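Local coordinates for protein ADP-ribose pyrophosphatase MutT (Rickettsia felis, PDB 4KYX) that probably hydrolyses nucleotide pyrophosphate bonds, perhaps in oxidised nucleoside triphosphates or ADP-ribose, with magnesium as cofactor, at residues E27-K32 against T67-E72. Residues are numbered along the deposited sequence; the frame is centred on the assembly and turned at random.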
# COMPACT_ATOMS: atom_id res chain seq x y z
N GLU A 27 6.15 -12.80 20.98
CA GLU A 27 4.99 -13.44 20.41
C GLU A 27 4.09 -12.38 19.78
O GLU A 27 4.05 -11.22 20.22
CB GLU A 27 4.22 -14.20 21.49
CG GLU A 27 5.12 -15.09 22.35
CD GLU A 27 4.41 -15.70 23.53
OE1 GLU A 27 3.65 -15.00 24.25
OE2 GLU A 27 4.66 -16.89 23.80
N ILE A 28 3.32 -12.81 18.81
CA ILE A 28 2.39 -11.91 18.12
C ILE A 28 0.94 -12.22 18.47
O ILE A 28 0.54 -13.39 18.79
CB ILE A 28 2.54 -11.96 16.60
CG1 ILE A 28 2.26 -13.38 16.12
CG2 ILE A 28 3.93 -11.52 16.19
CD1 ILE A 28 2.19 -13.46 14.62
N LEU A 29 0.14 -11.17 18.47
CA LEU A 29 -1.24 -11.26 18.91
C LEU A 29 -2.07 -11.55 17.67
O LEU A 29 -1.95 -10.85 16.68
CB LEU A 29 -1.70 -9.94 19.55
CG LEU A 29 -3.07 -10.06 20.24
CD1 LEU A 29 -2.85 -10.78 21.57
CD2 LEU A 29 -3.82 -8.76 20.46
N LEU A 30 -2.90 -12.58 17.73
CA LEU A 30 -3.86 -12.88 16.68
C LEU A 30 -5.24 -13.04 17.27
O LEU A 30 -5.42 -13.60 18.41
CB LEU A 30 -3.48 -14.14 15.90
CG LEU A 30 -2.11 -14.14 15.17
CD1 LEU A 30 -1.87 -15.52 14.59
CD2 LEU A 30 -1.99 -13.05 14.12
N GLY A 31 -6.23 -12.64 16.45
CA GLY A 31 -7.65 -12.69 16.79
C GLY A 31 -8.36 -13.75 16.01
O GLY A 31 -8.23 -13.80 14.76
N LYS A 32 -9.03 -14.65 16.72
CA LYS A 32 -9.85 -15.67 16.08
C LYS A 32 -11.22 -15.16 15.65
O LYS A 32 -11.99 -14.61 16.45
CB LYS A 32 -10.01 -16.96 16.92
CG LYS A 32 -10.48 -18.17 16.07
CD LYS A 32 -10.60 -19.45 16.85
CE LYS A 32 -11.71 -19.33 17.94
NZ LYS A 32 -12.02 -20.63 18.54
N THR A 67 -8.11 -4.03 21.20
CA THR A 67 -7.38 -4.87 22.12
C THR A 67 -7.09 -4.19 23.45
O THR A 67 -6.57 -4.84 24.33
CB THR A 67 -6.03 -5.33 21.54
OG1 THR A 67 -5.16 -4.18 21.45
CG2 THR A 67 -6.21 -5.98 20.19
N ASN A 68 -7.34 -2.89 23.56
CA ASN A 68 -6.96 -2.06 24.73
C ASN A 68 -5.44 -1.89 24.91
O ASN A 68 -5.00 -1.35 25.92
CB ASN A 68 -7.56 -2.69 26.01
CG ASN A 68 -7.77 -1.71 27.14
OD1 ASN A 68 -8.20 -0.61 26.93
ND2 ASN A 68 -7.51 -2.15 28.38
N LEU A 69 -4.65 -2.30 23.93
CA LEU A 69 -3.22 -2.27 24.02
C LEU A 69 -2.70 -0.98 23.41
O LEU A 69 -3.26 -0.47 22.43
CB LEU A 69 -2.57 -3.44 23.29
CG LEU A 69 -2.89 -4.82 23.83
CD1 LEU A 69 -2.41 -5.97 22.97
CD2 LEU A 69 -2.33 -4.90 25.24
N ILE A 70 -1.63 -0.48 24.01
CA ILE A 70 -0.96 0.73 23.56
C ILE A 70 0.32 0.30 22.90
O ILE A 70 1.21 -0.30 23.56
CB ILE A 70 -0.67 1.68 24.78
CG1 ILE A 70 -1.97 2.23 25.32
CG2 ILE A 70 0.25 2.78 24.31
CD1 ILE A 70 -1.81 3.07 26.60
N ILE A 71 0.44 0.59 21.60
CA ILE A 71 1.69 0.30 20.91
C ILE A 71 2.40 1.57 20.64
O ILE A 71 1.76 2.65 20.58
CB ILE A 71 1.51 -0.47 19.57
CG1 ILE A 71 0.49 0.23 18.68
CG2 ILE A 71 1.13 -1.93 19.83
CD1 ILE A 71 0.73 -0.04 17.22
N GLU A 72 3.72 1.46 20.51
CA GLU A 72 4.54 2.59 20.18
C GLU A 72 5.35 2.35 18.89
O GLU A 72 5.69 1.21 18.58
CB GLU A 72 5.49 2.96 21.34
CG GLU A 72 6.52 1.89 21.65
CD GLU A 72 7.57 2.28 22.70
OE1 GLU A 72 7.42 3.32 23.47
OE2 GLU A 72 8.54 1.48 22.78
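Leu29, on the strand 28-34, faces Thr67 and Leu69 across a backbone separation too wide for strand pairing: the closest CA atoms, those of Leu29 and Thr67, stand 9.4 Å apart, and no hydrogen bond crosses. The segment 67-72 is the irregular exit from helix 55-67; Asn68 breaks the helical path with a positive phi of 67°. Side chains alone bridge the gap, all three CB atoms being directed at the opposite segment. With chi1 at -170°, CG of Leu29 swings away from the backbone N toward the loop, and of its two terminal methyls CD2 makes both contacts. Tip to tip, CD2 of Leu29 meets CG2 of Thr67 at 3.7 Å and CD1 of Leu69 at 4.0 Å. Thr67 divides its two branches by chemistry: CG2 goes to the leucine, while OG1 accepts from the amide N of Leu69 at 3.2 Å (N-H...O angle 150°), closing an ST turn, and also hydrogen-bonds to the carbonyl O of Val63 one helical turn back. Trp117 and Trp119 also touch Leu29, while Val63 packs on Leu69. The contact thus ties strand 28-34 to the end of the Nudix helix, where Leu69 fits the closing hydrophobic position of the Nudix box. With just 88 Å² buried, it is a small, purely apolar junction; the hydroxyl of buried Thr67 is satisfied by backbone groups of its own helix end and turn.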